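PHD finger protein 3 (Homo sapiens, PDB 6IC9) reads the phosphorylated C-terminal domain of RNA polymerase II through its SPOC domain and thereby regulates neuronal gene expression. Local coordinates at residues Asn12-Val24 against Pro38-Val51. Sequence-based numbering, arbitrary orientation.
Sequences NFIWKGFINMPSV and PEYLTEDLPDSIQV
With CG turned anti to the backbone N (chi1 168°), the indole of W15 reaches across to the loop that follows helix 41-44, and I14, whose CG1 lies between its own N and carbonyl carbon, sends CD1 onto L41 CB and CD1. One face of the indole is covered by L45, whose CB sits 3.7 Å from the centroid of the five-membered ring in a CH-pi contact; the opposite face lies against the backbone N of G17. At the ring edge, W15 NE1 donates to P46 O at 2.9 Å, a bent bond (135° at the hydrogen) that arrives from above the carbonyl plane, and CH2 at the far end of the six-membered ring meets I49 CD1. Without the indole, as with an alanine here, P46 O would probably lose this donor and a gap would be likely to open between L45 and I49. Beside the indole, T42 OG1 gives its proton to I14 O at 2.6 Å, tying the short helix to the residue preceding W15.

Beyond G17, strands 15-21 and 48-51 run nearly parallel. F18 N donates to D47 O and N20 N to I49 O, while F18 O receives I49 N and N20 O receives V51 N, each at 2.8 Å. On the face that carries I19 and I49, I19 CG2 packs against V51 CG2; at the end of the pairing M21 CB meets V51 CB. L94 of helix 85-101 covers I19 and M21. The other face carries F18, S48, N20 and Q50, where the N20 and Q50 side chains run side by side, pointing the same way, with their amide planes 63° apart. M21 and P22 also pack on the bound phosphopeptide. This parallel pairing joins the first and last strands in the order of the seven-stranded mixed sheet, closing the beta-barrel characteristic of SPOC domains.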
ATOM      1  N   ASN A  12      17.832  -0.389   5.813  1.00 60.01           N
ATOM      2  CA  ASN A  12      17.122   0.857   5.569  1.00 58.51           C
ATOM      3  C   ASN A  12      15.636   0.604   5.232  1.00 51.80           C
ATOM      4  O   ASN A  12      14.994   1.416   4.559  1.00 52.34           O
ATOM      5  CB  ASN A  12      17.806   1.672   4.452  1.00 64.06           C
ATOM      6  CG  ASN A  12      17.954   0.899   3.129  1.00 69.70           C
ATOM      7  OD1 ASN A  12      17.294   1.227   2.136  1.00 71.06           O
ATOM      8  ND2 ASN A  12      18.847  -0.100   3.101  1.00 67.16           N
ATOM      9  N   PHE A  13      15.089  -0.512   5.712  1.00 47.03           N
ATOM     10  CA  PHE A  13      13.637  -0.658   5.722  1.00 41.36           C
ATOM     11  C   PHE A  13      13.040   0.212   6.821  1.00 44.47           C
ATOM     12  O   PHE A  13      13.630   0.388   7.896  1.00 39.83           O
ATOM     13  CB  PHE A  13      13.214  -2.130   5.913  1.00 37.25           C
ATOM     14  CG  PHE A  13      13.655  -2.777   7.233  1.00 40.86           C
ATOM     15  CD1 PHE A  13      12.883  -2.682   8.363  1.00 37.82           C
ATOM     16  CD2 PHE A  13      14.814  -3.538   7.290  1.00 45.67           C
ATOM     17  CE1 PHE A  13      13.275  -3.286   9.559  1.00 41.06           C
ATOM     18  CE2 PHE A  13      15.230  -4.146   8.468  1.00 48.59           C
ATOM     19  CZ  PHE A  13      14.450  -4.026   9.612  1.00 45.73           C
ATOM     20  N   ILE A  14      11.847   0.753   6.558  1.00 36.64           N
ATOM     21  CA  ILE A  14      11.209   1.631   7.536  1.00 33.28           C
ATOM     22  C   ILE A  14      10.177   0.929   8.434  1.00 40.51           C
ATOM     23  O   ILE A  14       9.697   1.548   9.404  1.00 39.00           O
ATOM     24  CB  ILE A  14      10.577   2.848   6.828  1.00 44.00           C
ATOM     25  CG1 ILE A  14       9.595   2.391   5.761  1.00 43.55           C
ATOM     26  CG2 ILE A  14      11.645   3.573   6.063  1.00 39.62           C
ATOM     27  CD1 ILE A  14       8.210   2.082   6.286  1.00 43.97           C
ATOM     28  N   TRP A  15       9.815  -0.320   8.152  1.00 34.69           N
ATOM     29  CA  TRP A  15       8.864  -1.052   8.993  1.00 31.82           C
ATOM     30  C   TRP A  15       8.958  -2.527   8.639  1.00 32.47           C
ATOM     31  O   TRP A  15       9.226  -2.865   7.486  1.00 32.72           O
ATOM     32  CB  TRP A  15       7.430  -0.553   8.767  1.00 33.95           C
ATOM     33  CG  TRP A  15       6.308  -1.383   9.348  1.00 32.16           C
ATOM     34  CD1 TRP A  15       5.740  -1.257  10.597  1.00 34.43           C
ATOM     35  CD2 TRP A  15       5.592  -2.457   8.690  1.00 25.33           C
ATOM     36  NE1 TRP A  15       4.724  -2.162  10.736  1.00 32.41           N
ATOM     37  CE2 TRP A  15       4.586  -2.886   9.579  1.00 30.90           C
ATOM     38  CE3 TRP A  15       5.664  -3.031   7.409  1.00 29.24           C
ATOM     39  CZ2 TRP A  15       3.696  -3.924   9.268  1.00 33.53           C
ATOM     40  CZ3 TRP A  15       4.752  -4.089   7.086  1.00 29.13           C
ATOM     41  CH2 TRP A  15       3.796  -4.520   8.025  1.00 31.47           C
ATOM     42  N   LYS A  16       8.784  -3.392   9.639  1.00 28.51           N
ATOM     43  CA  LYS A  16       8.762  -4.844   9.423  1.00 31.19           C
ATOM     44  C   LYS A  16       7.570  -5.375  10.180  1.00 28.49           C
ATOM     45  O   LYS A  16       7.385  -5.056  11.363  1.00 31.41           O
ATOM     46  CB  LYS A  16      10.043  -5.556   9.924  1.00 30.03           C
ATOM     47  CG  LYS A  16      10.072  -7.066   9.666  1.00 36.89           C
ATOM     48  CD  LYS A  16      11.235  -7.666  10.499  1.00 42.73           C
ATOM     49  CE  LYS A  16      11.311  -9.156  10.430  1.00 46.88           C
ATOM     50  NZ  LYS A  16      12.313  -9.700  11.439  1.00 46.11           N
ATOM     51  N   GLY A  17       6.711  -6.109   9.507  1.00 27.70           N
ATOM     52  CA  GLY A  17       5.509  -6.551  10.182  1.00 30.18           C
ATOM     53  C   GLY A  17       4.747  -7.474   9.264  1.00 30.39           C
ATOM     54  O   GLY A  17       5.256  -7.867   8.220  1.00 31.13           O
ATOM     55  N   PHE A  18       3.543  -7.849   9.683  1.00 27.11           N
ATOM     56  CA  PHE A  18       2.722  -8.762   8.885  1.00 24.23           C
ATOM     57  C   PHE A  18       1.798  -7.960   7.969  1.00 29.71           C
ATOM     58  O   PHE A  18       1.312  -6.887   8.334  1.00 28.81           O
ATOM     59  CB  PHE A  18       1.842  -9.640   9.779  1.00 28.29           C
ATOM     60  CG  PHE A  18       2.610 -10.709  10.457  1.00 28.99           C
ATOM     61  CD1 PHE A  18       3.316 -10.411  11.619  1.00 33.39           C
ATOM     62  CD2 PHE A  18       2.744 -11.977   9.880  1.00 29.52           C
ATOM     63  CE1 PHE A  18       4.080 -11.418  12.274  1.00 34.71           C
ATOM     64  CE2 PHE A  18       3.507 -13.002  10.555  1.00 31.63           C
ATOM     65  CZ  PHE A  18       4.197 -12.692  11.727  1.00 32.35           C
ATOM     66  N   ILE A  19       1.469  -8.559   6.832  1.00 26.44           N
ATOM     67  CA  ILE A  19       0.246  -8.266   6.124  1.00 27.15           C
ATOM     68  C   ILE A  19      -0.664  -9.472   6.253  1.00 27.43           C
ATOM     69  O   ILE A  19      -0.243 -10.609   6.009  1.00 29.00           O
ATOM     70  CB  ILE A  19       0.531  -7.933   4.650  1.00 25.42           C
ATOM     71  CG1 ILE A  19       1.298  -6.599   4.591  1.00 26.53           C
ATOM     72  CG2 ILE A  19      -0.788  -7.897   3.892  1.00 27.13           C
ATOM     73  CD1 ILE A  19       1.665  -6.161   3.109  1.00 25.95           C
ATOM     74  N   ASN A  20      -1.912  -9.233   6.599  1.00 27.80           N
ATOM     75  CA  ASN A  20      -2.802 -10.341   6.926  1.00 29.72           C
ATOM     76  C   ASN A  20      -4.114 -10.120   6.201  1.00 28.63           C
ATOM     77  O   ASN A  20      -4.866  -9.211   6.558  1.00 28.02           O
ATOM     78  CB  ASN A  20      -3.017 -10.451   8.447  1.00 31.33           C
ATOM     79  CG  ASN A  20      -3.779 -11.716   8.821  1.00 38.12           C
ATOM     80  OD1 ASN A  20      -4.310 -12.383   7.940  1.00 34.66           O
ATOM     81  ND2 ASN A  20      -3.798 -12.065  10.121  1.00 36.40           N
ATOM     82  N   MET A  21      -4.392 -10.939   5.175  1.00 28.41           N
ATOM     83  CA  MET A  21      -5.690 -10.900   4.507  1.00 28.07           C
ATOM     84  C   MET A  21      -6.389 -12.213   4.802  1.00 34.26           C
ATOM     85  O   MET A  21      -6.045 -13.244   4.211  1.00 30.88           O
ATOM     86  CB  MET A  21      -5.573 -10.696   2.984  1.00 32.31           C
ATOM     87  CG  MET A  21      -6.947 -10.490   2.344  1.00 31.20           C
ATOM     88  SD  MET A  21      -6.914 -10.062   0.616  1.00 33.57           S
ATOM     89  CE  MET A  21      -8.640  -9.799   0.214  1.00 31.50           C
ATOM     90  N   PRO A  22      -7.351 -12.227   5.715  1.00 37.48           N
ATOM     91  CA  PRO A  22      -7.983 -13.487   6.125  1.00 39.55           C
ATOM     92  C   PRO A  22      -8.541 -14.264   4.950  1.00 38.92           C
ATOM     93  O   PRO A  22      -9.208 -13.704   4.063  1.00 42.68           O
ATOM     94  CB  PRO A  22      -9.087 -13.025   7.092  1.00 41.05           C
ATOM     95  CG  PRO A  22      -8.496 -11.746   7.720  1.00 42.55           C
ATOM     96  CD  PRO A  22      -7.734 -11.080   6.561  1.00 39.67           C
ATOM     97  N   SER A  23      -8.214 -15.553   4.938  1.00 42.04           N
ATOM     98  CA  SER A  23      -8.551 -16.548   3.922  1.00 45.13           C
ATOM     99  C   SER A  23      -7.761 -16.357   2.632  1.00 44.81           C
ATOM    100  O   SER A  23      -8.074 -16.989   1.624  1.00 48.87           O
ATOM    101  CB  SER A  23     -10.053 -16.571   3.604  1.00 54.19           C
ATOM    102  OG  SER A  23     -10.396 -15.548   2.674  1.00 60.99           O
ATOM    103  N   VAL A  24      -6.738 -15.510   2.621  1.00 35.12           N
ATOM    104  CA  VAL A  24      -6.011 -15.314   1.379  1.00 33.10           C
ATOM    105  C   VAL A  24      -4.542 -15.529   1.672  1.00 33.12           C
ATOM    106  O   VAL A  24      -3.916 -16.411   1.087  1.00 33.22           O
ATOM    107  CB  VAL A  24      -6.287 -13.922   0.763  1.00 35.81           C
ATOM    108  CG1 VAL A  24      -5.380 -13.712  -0.485  1.00 35.48           C
ATOM    109  CG2 VAL A  24      -7.758 -13.754   0.358  1.00 39.54           C
ATOM    110  N   PRO A  38       8.868   9.072   4.290  1.00 41.75           N
ATOM    111  CA  PRO A  38       8.500   7.920   5.105  1.00 38.49           C
ATOM    112  C   PRO A  38       8.643   8.159   6.596  1.00 44.64           C
ATOM    113  O   PRO A  38       8.582   7.191   7.360  1.00 38.31           O
ATOM    114  CB  PRO A  38       9.504   6.868   4.634  1.00 39.26           C
ATOM    115  CG  PRO A  38      10.745   7.638   4.479  1.00 41.61           C
ATOM    116  CD  PRO A  38      10.296   9.022   3.924  1.00 41.42           C
ATOM    117  N   GLU A  39       8.869   9.415   6.988  1.00 42.04           N
ATOM    118  CA  GLU A  39       9.201   9.730   8.372  1.00 43.66           C
ATOM    119  C   GLU A  39       8.097   9.220   9.286  1.00 41.16           C
ATOM    120  O   GLU A  39       6.904   9.380   8.990  1.00 40.39           O
ATOM    121  CB  GLU A  39       9.387  11.248   8.545  1.00 40.09           C
ATOM    122  CG  GLU A  39       8.074  12.027   8.301  1.00 46.96           C
ATOM    123  CD  GLU A  39       8.231  13.552   8.203  1.00 53.30           C
ATOM    124  OE1 GLU A  39       7.195  14.246   8.240  1.00 59.85           O
ATOM    125  OE2 GLU A  39       9.362  14.057   8.084  1.00 50.75           O
ATOM    126  N   TYR A  40       8.498   8.557  10.372  1.00 41.02           N
ATOM    127  CA  TYR A  40       7.606   8.091  11.432  1.00 42.54           C
ATOM    128  C   TYR A  40       6.760   6.888  11.041  1.00 42.48           C
ATOM    129  O   TYR A  40       5.880   6.487  11.828  1.00 37.96           O
ATOM    130  CB  TYR A  40       6.662   9.194  11.927  1.00 42.40           C
ATOM    131  CG  TYR A  40       7.344  10.506  12.243  1.00 46.61           C
ATOM    132  CD1 TYR A  40       6.987  11.671  11.575  1.00 47.48           C
ATOM    133  CD2 TYR A  40       8.366  10.572  13.201  1.00 45.60           C
ATOM    134  CE1 TYR A  40       7.613  12.885  11.859  1.00 50.08           C
ATOM    135  CE2 TYR A  40       8.991  11.778  13.495  1.00 48.49           C
ATOM    136  CZ  TYR A  40       8.613  12.933  12.820  1.00 51.21           C
ATOM    137  OH  TYR A  40       9.227  14.142  13.101  1.00 52.72           O
ATOM    138  N   LEU A  41       6.978   6.301   9.857  1.00 38.90           N
ATOM    139  CA  LEU A  41       6.150   5.164   9.478  1.00 43.75           C
ATOM    140  C   LEU A  41       6.316   4.005  10.449  1.00 40.39           C
ATOM    141  O   LEU A  41       5.369   3.253  10.682  1.00 39.52           O
ATOM    142  CB  LEU A  41       6.474   4.727   8.043  1.00 39.87           C
ATOM    143  CG  LEU A  41       5.683   5.465   6.968  1.00 40.75           C
ATOM    144  CD1 LEU A  41       6.090   4.882   5.607  1.00 41.49           C
ATOM    145  CD2 LEU A  41       4.151   5.384   7.208  1.00 36.59           C
ATOM    146  N   THR A  42       7.497   3.864  11.047  1.00 41.73           N
ATOM    147  CA  THR A  42       7.716   2.776  11.997  1.00 42.32           C
ATOM    148  C   THR A  42       6.725   2.828  13.152  1.00 45.28           C
ATOM    149  O   THR A  42       6.276   1.784  13.644  1.00 46.48           O
ATOM    150  CB  THR A  42       9.149   2.849  12.506  1.00 43.43           C
ATOM    151  OG1 THR A  42      10.018   3.139  11.399  1.00 50.99           O
ATOM    152  CG2 THR A  42       9.538   1.526  13.158  1.00 44.97           C
ATOM    153  N   GLU A  43       6.347   4.041  13.585  1.00 40.14           N
ATOM    154  CA  GLU A  43       5.399   4.220  14.687  1.00 37.10           C
ATOM    155  C   GLU A  43       3.959   4.246  14.226  1.00 41.00           C
ATOM    156  O   GLU A  43       3.052   4.028  15.030  1.00 42.32           O
ATOM    157  CB  GLU A  43       5.687   5.547  15.426  1.00 42.38           C
ATOM    158  CG  GLU A  43       7.147   5.746  15.686  1.00 50.20           C
ATOM    159  CD  GLU A  43       7.536   7.206  15.878  1.00 55.95           C
ATOM    160  OE1 GLU A  43       6.679   8.042  16.254  1.00 52.60           O
ATOM    161  OE2 GLU A  43       8.715   7.501  15.631  1.00 59.47           O
ATOM    162  N   ASP A  44       3.726   4.508  12.956  1.00 36.83           N
ATOM    163  CA  ASP A  44       2.382   4.726  12.451  1.00 36.27           C
ATOM    164  C   ASP A  44       1.757   3.481  11.824  1.00 41.00           C
ATOM    165  O   ASP A  44       0.585   3.529  11.447  1.00 42.07           O
ATOM    166  CB  ASP A  44       2.420   5.829  11.379  1.00 35.11           C
ATOM    167  CG  ASP A  44       2.571   7.234  11.966  1.00 41.61           C
ATOM    168  OD1 ASP A  44       2.474   7.376  13.208  1.00 37.75           O
ATOM    169  OD2 ASP A  44       2.778   8.184  11.163  1.00 34.51           O
ATOM    170  N   LEU A  45       2.530   2.401  11.633  1.00 37.03           N
ATOM    171  CA  LEU A  45       1.970   1.175  11.068  1.00 34.20           C
ATOM    172  C   LEU A  45       1.842   0.133  12.168  1.00 38.17           C
ATOM    173  O   LEU A  45       2.751   0.015  13.009  1.00 38.63           O
ATOM    174  CB  LEU A  45       2.856   0.630   9.941  1.00 29.98           C
ATOM    175  CG  LEU A  45       2.855   1.538   8.697  1.00 32.06           C
ATOM    176  CD1 LEU A  45       3.962   1.136   7.797  1.00 32.31           C
ATOM    177  CD2 LEU A  45       1.484   1.536   7.943  1.00 33.90           C
ATOM    178  N   PRO A  46       0.716  -0.581  12.223  1.00 35.35           N
ATOM    179  CA  PRO A  46       0.549  -1.639  13.235  1.00 34.09           C
ATOM    180  C   PRO A  46       1.523  -2.788  12.990  1.00 34.64           C
ATOM    181  O   PRO A  46       2.185  -2.875  11.945  1.00 32.07           O
ATOM    182  CB  PRO A  46      -0.903  -2.085  13.054  1.00 35.03           C
ATOM    183  CG  PRO A  46      -1.148  -1.858  11.524  1.00 34.27           C
ATOM    184  CD  PRO A  46      -0.338  -0.595  11.183  1.00 37.77           C
ATOM    185  N   ASP A  47       1.610  -3.698  13.994  1.00 29.38           N
ATOM    186  CA  ASP A  47       2.400  -4.925  13.824  1.00 31.56           C
ATOM    187  C   ASP A  47       1.910  -5.768  12.642  1.00 26.50           C
ATOM    188  O   ASP A  47       2.688  -6.496  12.025  1.00 29.25           O
ATOM    189  CB  ASP A  47       2.309  -5.805  15.110  1.00 26.61           C
ATOM    190  CG  ASP A  47       3.150  -5.282  16.261  1.00 35.53           C
ATOM    191  OD1 ASP A  47       3.860  -4.282  16.106  1.00 36.25           O
ATOM    192  OD2 ASP A  47       3.096  -5.912  17.348  1.00 38.98           O
ATOM    193  N   SER A  48       0.608  -5.803  12.419  1.00 28.91           N
ATOM    194  CA  SER A  48      -0.010  -6.605  11.378  1.00 29.60           C
ATOM    195  C   SER A  48      -1.022  -5.716  10.693  1.00 33.98           C
ATOM    196  O   SER A  48      -1.950  -5.241  11.344  1.00 32.24           O
ATOM    197  CB  SER A  48      -0.699  -7.848  11.940  1.00 32.74           C
ATOM    198  OG  SER A  48      -1.351  -8.517  10.877  1.00 37.09           O
ATOM    199  N   ILE A  49      -0.803  -5.441   9.406  1.00 28.72           N
ATOM    200  CA  ILE A  49      -1.766  -4.703   8.597  1.00 28.85           C
ATOM    201  C   ILE A  49      -2.861  -5.664   8.180  1.00 29.70           C
ATOM    202  O   ILE A  49      -2.587  -6.620   7.445  1.00 28.03           O
ATOM    203  CB  ILE A  49      -1.098  -4.109   7.351  1.00 27.06           C
ATOM    204  CG1 ILE A  49      -0.013  -3.134   7.756  1.00 29.46           C
ATOM    205  CG2 ILE A  49      -2.199  -3.482   6.405  1.00 28.69           C
ATOM    206  CD1 ILE A  49       0.857  -2.680   6.589  1.00 29.99           C
ATOM    207  N   GLN A  50      -4.098  -5.410   8.638  1.00 27.34           N
ATOM    208  CA  GLN A  50      -5.247  -6.267   8.346  1.00 28.24           C
ATOM    209  C   GLN A  50      -5.901  -5.793   7.064  1.00 29.86           C
ATOM    210  O   GLN A  50      -6.413  -4.681   7.010  1.00 32.73           O
ATOM    211  CB  GLN A  50      -6.297  -6.211   9.460  1.00 33.19           C
ATOM    212  CG  GLN A  50      -5.748  -6.691  10.794  1.00 40.36           C
ATOM    213  CD  GLN A  50      -5.325  -8.160  10.763  1.00 46.13           C
ATOM    214  OE1 GLN A  50      -5.993  -9.036  10.145  1.00 46.54           O
ATOM    215  NE2 GLN A  50      -4.208  -8.442  11.425  1.00 39.43           N
ATOM    216  N   VAL A  51      -5.898  -6.628   6.045  1.00 27.38           N
ATOM    217  CA  VAL A  51      -6.551  -6.232   4.794  1.00 29.28           C
ATOM    218  C   VAL A  51      -8.036  -6.579   4.908  1.00 33.65           C
ATOM    219  O   VAL A  51      -8.407  -7.760   4.992  1.00 37.66           O
ATOM    220  CB  VAL A  51      -5.899  -6.928   3.600  1.00 28.93           C
ATOM    221  CG1 VAL A  51      -6.551  -6.452   2.287  1.00 34.77           C
ATOM    222  CG2 VAL A  51      -4.392  -6.705   3.627  1.00 29.21           C
TER